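Local coordinates for antifreeze protein (Marinomonas primoryensis, PDB 5JUH) that forms the calcium-loaded C-terminal RTX region of a giant adhesin that binds its Antarctic bacterium to diatoms and ice, and probably serves type I secretion, at residues 87-92 with 110-115; 94-99 with 118-123; 122-127 with 190-195; 80-85 with 98-103. One frame throughout, in Å; residues are numbered along the deposited sequence.

Contact 1 of 4, residues 87-92 with 110-115. With CA (calcium ion), chain H; CA (calcium ion), chain G; CA (calcium ion), chain I.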
loop_
_atom_site.group_PDB
_atom_site.type_symbol
_atom_site.label_atom_id
_atom_site.label_comp_id
_atom_site.label_asym_id
_atom_site.label_seq_id
_atom_site.Cartn_x
_atom_site.Cartn_y
_atom_site.Cartn_z
ATOM N N THR A 87 10.872 8.391 -5.943
ATOM C CA THR A 87 10.426 7.337 -6.882
ATOM C C THR A 87 10.977 6.018 -6.324
ATOM O O THR A 87 12.156 5.864 -6.166
ATOM C CB THR A 87 10.996 7.701 -8.291
ATOM O OG1 THR A 87 10.456 8.976 -8.600
ATOM C CG2 THR A 87 10.608 6.734 -9.262
ATOM N N LEU A 88 10.112 5.087 -6.099
ATOM C CA LEU A 88 10.421 3.828 -5.432
ATOM C C LEU A 88 10.196 2.729 -6.462
ATOM O O LEU A 88 9.123 2.679 -7.081
ATOM C CB LEU A 88 9.476 3.528 -4.211
ATOM C CG LEU A 88 9.409 4.704 -3.178
ATOM C CD1 LEU A 88 8.429 4.219 -2.067
ATOM C CD2 LEU A 88 10.740 4.941 -2.579
ATOM N N THR A 89 11.150 1.847 -6.631
ATOM C CA THR A 89 11.024 0.711 -7.541
ATOM C C THR A 89 11.502 -0.582 -6.839
ATOM O O THR A 89 12.656 -0.641 -6.397
ATOM C CB THR A 89 11.925 0.961 -8.811
ATOM O OG1 THR A 89 11.496 2.198 -9.418
ATOM C CG2 THR A 89 11.816 -0.132 -9.810
ATOM N N GLY A 90 10.661 -1.610 -6.789
ATOM C CA GLY A 90 11.036 -2.799 -6.038
ATOM C C GLY A 90 11.844 -3.841 -6.831
ATOM O O GLY A 90 12.594 -4.617 -6.253
ATOM N N LEU A 91 11.629 -3.834 -8.148
ATOM C CA LEU A 91 12.182 -4.858 -9.004
ATOM C C LEU A 91 11.581 -6.217 -8.610
ATOM O O LEU A 91 10.481 -6.278 -8.043
ATOM C CB LEU A 91 13.692 -4.763 -9.155
ATOM C CG LEU A 91 14.213 -3.442 -9.733
ATOM C CD1 LEU A 91 15.739 -3.493 -9.864
ATOM C CD2 LEU A 91 13.561 -3.053 -11.047
ATOM N N GLU A 92 12.274 -7.317 -8.980
ATOM C CA GLU A 92 11.776 -8.578 -8.680
ATOM C C GLU A 92 11.710 -8.832 -7.177
ATOM O O GLU A 92 12.192 -8.072 -6.373
ATOM C CB GLU A 92 12.510 -9.670 -9.478
ATOM C CG GLU A 92 11.781 -10.026 -10.800
ATOM C CD GLU A 92 10.357 -10.660 -10.488
ATOM O OE1 GLU A 92 9.921 -11.091 -9.281
ATOM O OE2 GLU A 92 9.585 -10.666 -11.386
ATOM N N THR A 110 5.991 8.132 -5.684
ATOM C CA THR A 110 5.634 7.288 -6.828
ATOM C C THR A 110 6.212 5.909 -6.575
ATOM O O THR A 110 7.403 5.760 -6.219
ATOM C CB THR A 110 6.160 7.881 -8.076
ATOM O OG1 THR A 110 5.555 9.137 -8.329
ATOM C CG2 THR A 110 5.953 6.938 -9.265
ATOM N N ILE A 111 5.373 4.886 -6.755
ATOM C CA ILE A 111 5.816 3.495 -6.777
ATOM C C ILE A 111 5.726 3.078 -8.228
ATOM O O ILE A 111 4.610 3.001 -8.753
ATOM C CB ILE A 111 4.989 2.580 -5.858
ATOM C CG1 ILE A 111 5.127 3.056 -4.380
ATOM C CG2 ILE A 111 5.478 1.148 -6.058
ATOM C CD1 ILE A 111 4.118 2.398 -3.513
ATOM N N THR A 112 6.843 2.817 -8.853
ATOM C CA THR A 112 6.834 2.619 -10.307
ATOM C C THR A 112 6.303 1.241 -10.732
ATOM O O THR A 112 5.668 1.233 -11.813
ATOM C CB THR A 112 8.159 2.790 -10.961
ATOM O OG1 THR A 112 9.022 1.750 -10.573
ATOM C CG2 THR A 112 8.855 4.136 -10.639
ATOM N N ASP A 113 6.399 0.205 -9.873
ATOM C CA ASP A 113 6.237 -1.132 -10.370
ATOM C C ASP A 113 5.531 -1.994 -9.309
ATOM O O ASP A 113 5.962 -3.165 -9.069
ATOM C CB ASP A 113 7.606 -1.743 -10.730
ATOM C CG ASP A 113 8.489 -1.978 -9.443
ATOM O OD1 ASP A 113 8.355 -1.207 -8.417
ATOM O OD2 ASP A 113 9.322 -2.917 -9.538
ATOM N N PHE A 114 4.436 -1.486 -8.713
ATOM C CA PHE A 114 3.789 -2.284 -7.678
ATOM C C PHE A 114 3.127 -3.495 -8.369
ATOM O O PHE A 114 2.225 -3.292 -9.172
ATOM C CB PHE A 114 2.732 -1.463 -6.964
ATOM C CG PHE A 114 2.072 -2.185 -5.802
ATOM C CD1 PHE A 114 2.770 -2.284 -4.638
ATOM C CD2 PHE A 114 0.824 -2.772 -5.887
ATOM C CE1 PHE A 114 2.272 -2.927 -3.577
ATOM C CE2 PHE A 114 0.237 -3.441 -4.778
ATOM C CZ PHE A 114 1.006 -3.516 -3.662
ATOM N N ASN A 115 3.461 -4.678 -7.890
ATOM C CA ASN A 115 2.869 -5.922 -8.390
ATOM C C ASN A 115 2.044 -6.465 -7.250
ATOM O O ASN A 115 2.570 -7.038 -6.294
ATOM C CB ASN A 115 3.957 -6.875 -8.820
ATOM C CG ASN A 115 3.430 -8.184 -9.315
ATOM O OD1 ASN A 115 2.239 -8.479 -9.235
ATOM N ND2 ASN A 115 4.306 -9.041 -9.756
HETATM CA CA CA H . 12.964 -6.512 -4.938
HETATM CA CA CA G . 8.750 -6.527 -6.510
HETATM CA CA CA I . 7.716 -11.528 -9.930
HETATM O O HOH W 1 8.173 -4.328 -7.213
HETATM O O HOH W 2 7.540 -7.571 -8.272
HETATM O O HOH W 3 6.279 -10.897 -11.684
#

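Contact 2 of 4, residues 94-99 with 118-123. With CA (calcium ion), chain G; CA (calcium ion), chain H; CA (calcium ion), chain I.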
loop_
_atom_site.group_PDB
_atom_site.type_symbol
_atom_site.label_atom_id
_atom_site.label_comp_id
_atom_site.label_asym_id
_atom_site.label_seq_id
_atom_site.Cartn_x
_atom_site.Cartn_y
_atom_site.Cartn_z
ATOM N N SER A 94 9.291 -9.847 -3.668
ATOM C CA SER A 94 8.081 -9.367 -3.062
ATOM C C SER A 94 8.519 -8.238 -2.105
ATOM O O SER A 94 9.179 -8.523 -1.087
ATOM C CB SER A 94 7.438 -10.446 -2.229
ATOM O OG SER A 94 6.917 -11.469 -3.112
ATOM N N ASP A 95 8.263 -7.002 -2.486
ATOM C CA ASP A 95 8.844 -5.831 -1.825
ATOM C C ASP A 95 7.782 -5.156 -1.024
ATOM O O ASP A 95 6.626 -5.005 -1.457
ATOM C CB ASP A 95 9.423 -4.900 -2.916
ATOM C CG ASP A 95 10.453 -5.601 -3.748
ATOM O OD1 ASP A 95 11.444 -6.083 -3.184
ATOM O OD2 ASP A 95 10.230 -5.769 -4.935
ATOM N N ILE A 96 8.203 -4.614 0.124
ATOM C CA ILE A 96 7.295 -3.799 0.947
ATOM C C ILE A 96 7.676 -2.325 0.683
ATOM O O ILE A 96 8.829 -1.933 0.819
ATOM C CB ILE A 96 7.473 -4.090 2.448
ATOM C CG1 ILE A 96 7.065 -5.520 2.735
ATOM C CG2 ILE A 96 6.730 -3.066 3.291
ATOM C CD1 ILE A 96 7.494 -6.030 4.082
ATOM N N PHE A 97 6.689 -1.552 0.311
ATOM C CA PHE A 97 6.853 -0.126 0.193
ATOM C C PHE A 97 6.230 0.536 1.382
ATOM O O PHE A 97 5.034 0.417 1.626
ATOM C CB PHE A 97 6.182 0.428 -1.123
ATOM C CG PHE A 97 6.727 -0.247 -2.368
ATOM C CD1 PHE A 97 7.790 0.282 -3.050
ATOM C CD2 PHE A 97 6.136 -1.395 -2.923
ATOM C CE1 PHE A 97 8.305 -0.303 -4.188
ATOM C CE2 PHE A 97 6.648 -1.999 -4.047
ATOM C CZ PHE A 97 7.683 -1.434 -4.698
ATOM N N ILE A 98 7.081 1.172 2.197
ATOM C CA ILE A 98 6.564 1.929 3.348
ATOM C C ILE A 98 6.219 3.325 2.986
ATOM O O ILE A 98 7.046 3.990 2.384
ATOM C CB ILE A 98 7.634 1.926 4.509
ATOM C CG1 ILE A 98 8.030 0.497 4.913
ATOM C CG2 ILE A 98 7.078 2.675 5.707
ATOM C CD1 ILE A 98 9.173 0.441 5.944
ATOM N N LEU A 99 5.010 3.754 3.257
ATOM C CA LEU A 99 4.560 5.058 2.816
ATOM C C LEU A 99 4.274 5.945 4.048
ATOM O O LEU A 99 3.710 5.543 5.020
ATOM C CB LEU A 99 3.249 4.922 1.980
ATOM C CG LEU A 99 3.596 4.201 0.652
ATOM C CD1 LEU A 99 2.261 3.986 -0.031
ATOM C CD2 LEU A 99 4.424 5.057 -0.263
ATOM N N GLU A 118 2.634 -9.835 -5.434
ATOM C CA GLU A 118 3.958 -10.110 -4.789
ATOM C C GLU A 118 4.288 -9.024 -3.707
ATOM O O GLU A 118 4.606 -9.334 -2.581
ATOM C CB GLU A 118 5.139 -10.180 -5.839
ATOM C CG GLU A 118 4.996 -11.404 -6.667
ATOM C CD GLU A 118 6.029 -11.596 -7.723
ATOM O OE1 GLU A 118 7.187 -11.361 -7.425
ATOM O OE2 GLU A 118 5.589 -12.026 -8.863
ATOM N N ASP A 119 4.182 -7.759 -4.096
ATOM C CA ASP A 119 4.563 -6.660 -3.260
ATOM C C ASP A 119 3.468 -6.333 -2.227
ATOM O O ASP A 119 2.362 -6.835 -2.267
ATOM C CB ASP A 119 4.805 -5.451 -4.176
ATOM C CG ASP A 119 5.909 -5.645 -5.165
ATOM O OD1 ASP A 119 6.955 -6.313 -4.977
ATOM O OD2 ASP A 119 5.775 -4.996 -6.258
ATOM N N ALA A 120 3.815 -5.401 -1.301
ATOM C CA ALA A 120 2.884 -4.991 -0.248
ATOM C C ALA A 120 3.114 -3.553 0.111
ATOM O O ALA A 120 4.130 -3.023 -0.178
ATOM C CB ALA A 120 3.109 -5.848 0.998
ATOM N N LEU A 121 2.121 -2.919 0.694
ATOM C CA LEU A 121 2.212 -1.556 1.141
ATOM C C LEU A 121 2.075 -1.486 2.665
ATOM O O LEU A 121 1.123 -1.989 3.236
ATOM C CB LEU A 121 1.050 -0.770 0.577
ATOM C CG LEU A 121 0.871 -0.763 -0.960
ATOM C CD1 LEU A 121 -0.363 0.001 -1.361
ATOM C CD2 LEU A 121 2.093 -0.092 -1.602
ATOM N N ASP A 122 3.047 -0.860 3.307
ATOM C CA ASP A 122 2.943 -0.590 4.751
ATOM C C ASP A 122 2.261 0.768 4.923
ATOM O O ASP A 122 2.897 1.797 4.643
ATOM C CB ASP A 122 4.311 -0.696 5.432
ATOM C CG ASP A 122 4.226 -0.504 6.958
ATOM O OD1 ASP A 122 3.261 0.150 7.411
ATOM O OD2 ASP A 122 5.105 -1.063 7.660
ATOM N N LEU A 123 1.035 0.709 5.365
ATOM C CA LEU A 123 0.256 1.917 5.463
ATOM C C LEU A 123 0.037 2.388 6.894
ATOM O O LEU A 123 -0.785 3.162 7.102
ATOM C CB LEU A 123 -1.176 1.691 4.832
ATOM C CG LEU A 123 -1.064 1.330 3.324
ATOM C CD1 LEU A 123 -2.494 1.201 2.791
ATOM C CD2 LEU A 123 -0.314 2.408 2.499
HETATM CA CA CA G . 8.750 -6.527 -6.510
HETATM CA CA CA H . 12.964 -6.512 -4.938
HETATM CA CA CA I . 7.716 -11.528 -9.930
HETATM O O HOH W 4 3.492 3.503 6.851
HETATM O O HOH W 1 8.173 -4.328 -7.213
HETATM O O HOH W 2 7.540 -7.571 -8.272
HETATM O O HOH W 3 6.279 -10.897 -11.684
#

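Contact 3 of 4, residues 122-127 with 190-195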
loop_
_atom_site.group_PDB
_atom_site.type_symbol
_atom_site.label_atom_id
_atom_site.label_comp_id
_atom_site.label_asym_id
_atom_site.label_seq_id
_atom_site.Cartn_x
_atom_site.Cartn_y
_atom_site.Cartn_z
ATOM N N ASP A 122 3.047 -0.860 3.307
ATOM C CA ASP A 122 2.943 -0.590 4.751
ATOM C C ASP A 122 2.261 0.768 4.923
ATOM O O ASP A 122 2.897 1.797 4.643
ATOM C CB ASP A 122 4.311 -0.696 5.432
ATOM C CG ASP A 122 4.226 -0.504 6.958
ATOM O OD1 ASP A 122 3.261 0.150 7.411
ATOM O OD2 ASP A 122 5.105 -1.063 7.660
ATOM N N LEU A 123 1.035 0.709 5.365
ATOM C CA LEU A 123 0.256 1.917 5.463
ATOM C C LEU A 123 0.037 2.388 6.894
ATOM O O LEU A 123 -0.785 3.162 7.102
ATOM C CB LEU A 123 -1.176 1.691 4.832
ATOM C CG LEU A 123 -1.064 1.330 3.324
ATOM C CD1 LEU A 123 -2.494 1.201 2.791
ATOM C CD2 LEU A 123 -0.314 2.408 2.499
ATOM N N THR A 124 0.802 1.826 7.795
ATOM C CA THR A 124 0.644 2.199 9.231
ATOM C C THR A 124 0.625 3.689 9.487
ATOM O O THR A 124 -0.199 4.140 10.181
ATOM C CB THR A 124 1.775 1.550 10.063
ATOM O OG1 THR A 124 1.803 0.141 9.855
ATOM C CG2 THR A 124 1.562 1.820 11.568
ATOM N N ASP A 125 1.526 4.397 8.819
ATOM C CA ASP A 125 1.570 5.845 9.071
ATOM C C ASP A 125 0.352 6.614 8.576
ATOM O O ASP A 125 0.002 7.606 9.100
ATOM C CB ASP A 125 2.835 6.427 8.398
ATOM C CG ASP A 125 3.174 7.833 8.905
ATOM O OD1 ASP A 125 3.346 7.960 10.072
ATOM O OD2 ASP A 125 3.246 8.677 8.101
ATOM N N LEU A 126 -0.323 6.107 7.590
ATOM C CA LEU A 126 -1.535 6.736 7.111
ATOM C C LEU A 126 -2.762 6.421 7.938
ATOM O O LEU A 126 -3.729 7.092 7.846
ATOM C CB LEU A 126 -1.787 6.248 5.634
ATOM C CG LEU A 126 -0.708 6.970 4.820
ATOM C CD1 LEU A 126 0.457 6.228 4.358
ATOM C CD2 LEU A 126 -1.339 7.797 3.799
ATOM N N LEU A 127 -2.725 5.311 8.637
ATOM C CA LEU A 127 -3.858 4.754 9.315
ATOM C C LEU A 127 -3.918 5.081 10.811
ATOM O O LEU A 127 -4.975 5.196 11.381
ATOM C CB LEU A 127 -3.897 3.266 9.077
ATOM C CG LEU A 127 -4.257 2.892 7.641
ATOM C CD1 LEU A 127 -3.851 1.482 7.377
ATOM C CD2 LEU A 127 -5.777 3.109 7.357
ATOM N N VAL A 190 -1.603 -5.319 2.605
ATOM C CA VAL A 190 -1.471 -4.102 3.370
ATOM C C VAL A 190 -0.927 -4.493 4.732
ATOM O O VAL A 190 -1.444 -5.445 5.374
ATOM C CB VAL A 190 -2.807 -3.409 3.558
ATOM C CG1 VAL A 190 -2.725 -2.279 4.530
ATOM C CG2 VAL A 190 -3.390 -3.023 2.239
ATOM N N ILE A 191 0.142 -3.804 5.136
ATOM C CA ILE A 191 0.785 -4.012 6.446
ATOM C C ILE A 191 0.351 -2.870 7.402
ATOM O O ILE A 191 0.335 -1.716 7.043
ATOM C CB ILE A 191 2.294 -4.077 6.313
ATOM C CG1 ILE A 191 2.652 -5.385 5.518
ATOM C CG2 ILE A 191 2.946 -4.120 7.668
ATOM C CD1 ILE A 191 4.007 -5.308 4.915
ATOM N N TYR A 192 -0.107 -3.272 8.578
ATOM C CA TYR A 192 -0.450 -2.350 9.638
ATOM C C TYR A 192 0.179 -2.937 10.927
ATOM O O TYR A 192 -0.054 -4.076 11.298
ATOM C CB TYR A 192 -1.955 -2.267 9.813
ATOM C CG TYR A 192 -2.429 -1.331 10.921
ATOM C CD1 TYR A 192 -2.431 -0.006 10.720
ATOM C CD2 TYR A 192 -2.792 -1.765 12.191
ATOM C CE1 TYR A 192 -2.824 0.865 11.711
ATOM C CE2 TYR A 192 -3.173 -0.910 13.133
ATOM C CZ TYR A 192 -3.181 0.409 12.892
ATOM O OH TYR A 192 -3.650 1.340 13.885
ATOM N N ASN A 193 1.059 -2.130 11.528
ATOM C CA ASN A 193 1.765 -2.603 12.758
ATOM C C ASN A 193 2.440 -3.977 12.564
ATOM O O ASN A 193 2.339 -4.834 13.402
ATOM C CB ASN A 193 0.803 -2.590 13.924
ATOM C CG ASN A 193 0.490 -1.211 14.425
ATOM O OD1 ASN A 193 1.213 -0.266 14.245
ATOM N ND2 ASN A 193 -0.548 -1.154 15.232
ATOM N N ASN A 194 3.228 -4.105 11.475
ATOM C CA ASN A 194 4.016 -5.274 11.215
ATOM C C ASN A 194 3.295 -6.573 11.023
ATOM O O ASN A 194 3.884 -7.623 11.099
ATOM C CB ASN A 194 5.171 -5.463 12.220
ATOM C CG ASN A 194 5.914 -4.186 12.428
ATOM O OD1 ASN A 194 5.909 -3.617 13.494
ATOM N ND2 ASN A 194 6.534 -3.748 11.436
ATOM N N GLU A 195 2.037 -6.522 10.695
ATOM C CA GLU A 195 1.254 -7.717 10.348
ATOM C C GLU A 195 0.516 -7.386 9.014
ATOM O O GLU A 195 0.219 -6.259 8.716
ATOM C CB GLU A 195 0.257 -8.048 11.466
ATOM C CG GLU A 195 1.102 -8.705 12.650
ATOM C CD GLU A 195 0.416 -9.158 13.893
ATOM O OE1 GLU A 195 0.890 -10.122 14.704
ATOM O OE2 GLU A 195 -0.567 -8.402 14.088
HETATM O O HOH W 5 4.227 -1.687 10.177
#

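Contact 4 of 4, residues 80-85 with 98-103. With CA (calcium ion), chain E; CA (calcium ion), chain C; CA (calcium ion), chain D.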
loop_
_atom_site.group_PDB
_atom_site.type_symbol
_atom_site.label_atom_id
_atom_site.label_comp_id
_atom_site.label_asym_id
_atom_site.label_seq_id
_atom_site.Cartn_x
_atom_site.Cartn_y
_atom_site.Cartn_z
ATOM N N GLY A 80 11.385 7.967 3.380
ATOM C CA GLY A 80 11.362 8.883 4.531
ATOM C C GLY A 80 10.076 9.465 4.943
ATOM O O GLY A 80 9.175 9.584 4.142
ATOM N N ASP A 81 9.994 9.893 6.215
ATOM C CA ASP A 81 8.827 10.682 6.630
ATOM C C ASP A 81 9.252 12.147 6.278
ATOM O O ASP A 81 9.698 12.906 7.140
ATOM C CB ASP A 81 8.491 10.548 8.076
ATOM C CG ASP A 81 7.925 9.247 8.459
ATOM O OD1 ASP A 81 7.228 8.578 7.663
ATOM O OD2 ASP A 81 8.218 8.783 9.653
ATOM N N ASP A 82 9.087 12.559 4.997
ATOM C CA ASP A 82 9.774 13.721 4.349
ATOM C C ASP A 82 8.683 14.634 3.760
ATOM O O ASP A 82 7.527 14.430 4.037
ATOM C CB ASP A 82 10.838 13.299 3.316
ATOM C CG ASP A 82 10.221 12.527 2.076
ATOM O OD1 ASP A 82 8.981 12.463 2.086
ATOM O OD2 ASP A 82 11.066 12.127 1.222
ATOM N N SER A 83 9.035 15.580 2.863
ATOM C CA SER A 83 8.107 16.494 2.158
ATOM C C SER A 83 8.355 16.506 0.689
ATOM O O SER A 83 7.971 17.449 0.000
ATOM C CB SER A 83 8.266 17.913 2.692
ATOM O OG SER A 83 8.287 17.879 4.116
ATOM N N LEU A 84 8.919 15.438 0.169
ATOM C CA LEU A 84 9.333 15.383 -1.196
ATOM C C LEU A 84 8.938 14.091 -1.883
ATOM O O LEU A 84 8.880 13.066 -1.238
ATOM C CB LEU A 84 10.846 15.547 -1.336
ATOM C CG LEU A 84 11.513 16.812 -0.733
ATOM C CD1 LEU A 84 13.006 16.723 -0.671
ATOM C CD2 LEU A 84 11.080 18.013 -1.556
ATOM N N VAL A 85 8.718 14.177 -3.170
ATOM C CA VAL A 85 8.456 12.959 -3.947
ATOM C C VAL A 85 9.689 12.148 -4.119
ATOM O O VAL A 85 10.695 12.583 -4.688
ATOM C CB VAL A 85 7.888 13.330 -5.347
ATOM C CG1 VAL A 85 7.735 12.086 -6.171
ATOM C CG2 VAL A 85 6.554 14.043 -5.233
ATOM N N ILE A 98 7.081 1.172 2.197
ATOM C CA ILE A 98 6.564 1.929 3.348
ATOM C C ILE A 98 6.219 3.325 2.986
ATOM O O ILE A 98 7.046 3.990 2.384
ATOM C CB ILE A 98 7.634 1.926 4.509
ATOM C CG1 ILE A 98 8.030 0.497 4.913
ATOM C CG2 ILE A 98 7.078 2.675 5.707
ATOM C CD1 ILE A 98 9.173 0.441 5.944
ATOM N N LEU A 99 5.010 3.754 3.257
ATOM C CA LEU A 99 4.560 5.058 2.816
ATOM C C LEU A 99 4.274 5.945 4.048
ATOM O O LEU A 99 3.710 5.543 5.020
ATOM C CB LEU A 99 3.249 4.922 1.980
ATOM C CG LEU A 99 3.596 4.201 0.652
ATOM C CD1 LEU A 99 2.261 3.986 -0.031
ATOM C CD2 LEU A 99 4.424 5.057 -0.263
ATOM N N ASN A 100 4.646 7.177 3.886
ATOM C CA ASN A 100 4.426 8.269 4.834
ATOM C C ASN A 100 3.167 8.998 4.508
ATOM O O ASN A 100 2.830 9.272 3.342
ATOM C CB ASN A 100 5.677 9.175 4.871
ATOM C CG ASN A 100 5.980 9.815 3.554
ATOM O OD1 ASN A 100 6.133 11.131 3.462
ATOM N ND2 ASN A 100 6.094 8.996 2.529
ATOM N N ASP A 101 2.522 9.488 5.541
ATOM C CA ASP A 101 1.342 10.325 5.352
ATOM C C ASP A 101 1.822 11.793 5.243
ATOM O O ASP A 101 2.354 12.331 6.122
ATOM C CB ASP A 101 0.536 10.180 6.643
ATOM C CG ASP A 101 -0.803 10.763 6.574
ATOM O OD1 ASP A 101 -1.215 11.315 5.521
ATOM O OD2 ASP A 101 -1.512 10.791 7.710
ATOM N N THR A 102 1.496 12.455 4.220
ATOM C CA THR A 102 1.784 13.871 3.995
ATOM C C THR A 102 0.463 14.630 4.121
ATOM O O THR A 102 -0.570 14.068 3.979
ATOM C CB THR A 102 2.422 14.180 2.612
ATOM O OG1 THR A 102 1.447 13.835 1.623
ATOM C CG2 THR A 102 3.723 13.437 2.389
ATOM N N THR A 103 0.529 15.942 4.391
ATOM C CA THR A 103 -0.656 16.749 4.296
ATOM C C THR A 103 -0.852 17.318 2.922
ATOM O O THR A 103 -1.980 17.536 2.529
ATOM C CB THR A 103 -0.711 17.879 5.352
ATOM O OG1 THR A 103 0.212 18.921 5.072
ATOM C CG2 THR A 103 -0.442 17.345 6.799
HETATM CA CA CA E . 8.936 11.134 0.031
HETATM CA CA CA C . -2.406 12.755 4.134
HETATM CA CA CA D . 12.892 11.098 0.496
HETATM O O HOH W 6 5.794 12.810 5.623
HETATM O O HOH W 7 -1.353 12.396 2.055
HETATM O O HOH W 8 -2.683 10.802 2.755
HETATM O O HOH W 9 -2.796 14.035 6.131
HETATM O O HOH W 10 -4.555 12.166 4.522
HETATM O O HOH W 11 -3.455 14.393 3.117
#

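Contact 1 of 4, residues 87-92 with 110-115
Asp113 holds two successive peptide nitrogens of 87-92 with one carboxylate. OD1 accepts from Gly90 N at 2.9 Å, nearly straight (166° at the hydrogen), and OD2 accepts from Leu91 N at 2.8 Å, more bent at 138°. Each oxygen uses its syn lone pair, and a chi1 of 68° sets CG between the backbone N and the carbonyl carbon, turning the carboxylate toward both nitrogens. A second polar link joins hydroxyls: Thr89 OG1 and Thr112 OG1 lie 2.8 Å apart, and either may be the donor.

The backbones run parallel, with Leu88 N bonded to Thr110 O and Thr112 N to Leu88 O at 2.9 Å. This is the ladder between successive coils of an RTX parallel beta-roll, whose turns bind calcium. Gly90 O and Glu92 O grip one ion, completed by Gly71, Gly73, Asp75 and Asp95, while Leu91 O grips a second. A water on that second ion can donate to Asp113 O, though other acceptors compete.

Apolar contacts divide between the faces. On the threonine side the methyls Thr87 CG2 and Thr112 CG2 are pressed to 3.4 Å, tighter than usual. On the other, Leu88 CD1 meets Ile111 CG1 at 4.2 Å, and both side chains pack on Phe97.

Contact 2 of 4, residues 94-99 with 118-123
Asp119 OD1 is gripped twice: it binds a calcium ion at 2.4 Å and accepts from Asp95 N at 2.9 Å. The N-H arrives on the anti side of the carboxylate, tilted 22° from its plane. Asp119 CG stands opposite the carbonyl carbon (chi1 -62°), which brings OD1 to both partners. Asp95 OD2 binds the same ion and also makes a longer bond to a second one, which its OD1 holds at 2.4 Å. The shared ion thus reinforces the N-H link between the aspartates, and the positive ions probably offset the repulsion between their oxygens. Asp119 OD2 turns to Asn115 and a calcium-bound water. It also meets the Phe97 ring at the edge, in plane, 3.8 Å from CE2, with ring and carboxylate planes almost perpendicular (87°). Glu118 binds a third ion, shared with Glu92, through both carboxylate oxygens.

Beyond the metals the chains form a parallel ladder, as in an RTX beta-roll. Ala120 N bonds to Asp95 O at 2.8 Å, and Phe97 N, Asp122 N and Leu99 N continue the series to Ala120 O, Phe97 O and Asp122 O. At its far end a water can donate to Leu99 O and Asp122 O, though it has rival acceptors. Side chains line up along the ladder: Ile98 CG1 runs beside Asp122 CB and Leu99 CD1 beside Leu123 CD2, each at 3.9 Å.

Strand 96-98 is flanked by 76-78 and strand 120-122 by 187-192. The Phe97, Leu99 and Leu121 side faces the opposing sheet, where Leu99 meets Val165 and Leu121 meets Phe168, while Phe114 packs on Phe97 and Leu121.

Contact 3 of 4, residues 122-127 with 190-195
Asp122 and Ile191 form a parallel beta bridge in which Leu123 N donates to Ile191 O at 3.0 Å, just before one chain enters helix 124-127 and the other folds into a type I' turn from Tyr192 to Glu195.

Thr124 is the central side chain. Its OG1 accepts from Asn193 N at 2.9 Å, so it holds the first corner of the turn, and it donates to Asp122 OD1 at 2.8 Å. The same OD1 receives Thr124 N nearly along its C-O axis, closing an Asx turn at the helix start. With CG anti to the Asp122 backbone N (chi1 -176°), the carboxylate is carried toward Ile191, and its OD2 lies 3.7 Å from Ile191 CG2. One water links the polar group, donating to Asp122 OD2 and Thr124 OG1 while accepting from Asn194 N.

Apolar packing completes the contact. Leu123 CD1 meets Val190 CG1 at 3.9 Å, and Leu127 CB approaches Tyr192 CE1 obliquely at 3.7 Å. The phenol OH bonds to Pro134 O, and Val143 of helix 140-150 touches the same tyrosine.

Because the hydroxyl proton of Thr124 goes to Asp122, its oxygen can receive both the Asn193 N-H and the water, which ties helix start and hairpin turn into one network.

Contact 4 of 4, residues 80-85 with 98-103
The calcium-binding turn of an RTX beta-roll that carries Asp82 leans here on Asn100, in the loop that follows strand 96-98. The Asn100 side chain crosses that of Asp82 roughly at right angles, with its CG 3.3 Å from Gly80 O. Asp81 OD1 comes within 3.2 Å of Asn100 CB, the two side chains passing antiparallel, with carboxylate and amide planes 39° apart. The first torsion of Asn100 (62°) folds its amide over the backbone and points it at Gly80 and Asp82. Asp82 OD1 and Asn100 OD1, both acceptors, approach to 3.4 Å without bonding. A water satisfies this side instead, donating to Asn100 OD1 at 2.8 Å and to Asp82 O.

The Asp82 carboxylate is committed to metal. Both oxygens bind one ion, joined by Leu84 O, Asp86 and Asp109, and OD2 also binds a second at 2.2 Å, where Gly79 and Asp86 contribute. A separate ion sits on the other loop, held by Asp101 OD1 at 2.3 Å, Thr102 O and five waters.

The contact bridges the loop between strands 76-78 and 87-89 and the one between 96-98 and 110-111. Helix 124-127 borders both: Asp125 accepts from Asp101 N and touches Asp81 and Asn100.

Overall arrangement
Contacts 1 and 2 alternate along the chain and lie on the two sheets of one beta-roll, their centres 9 Å apart, joined by three shared calcium ions. Contact 4 involves the turns at the opposite ends of the strands, about 16 Å from contact 1 and 14 Å from contact 2 (centres), and shares Ile98 and Leu99 with contact 2. Contact 3, sharing Asp122 and Leu123 with contact 2, extends its sheet from strand 120-122 to 187-192 and the C-terminal hairpin. Asp125 ties contact 3 back to contact 4. Calcium thus ties the turns of the roll together and probably orders them, as in other RTX domains, while the last coil joins the non-repetitive C-terminal part.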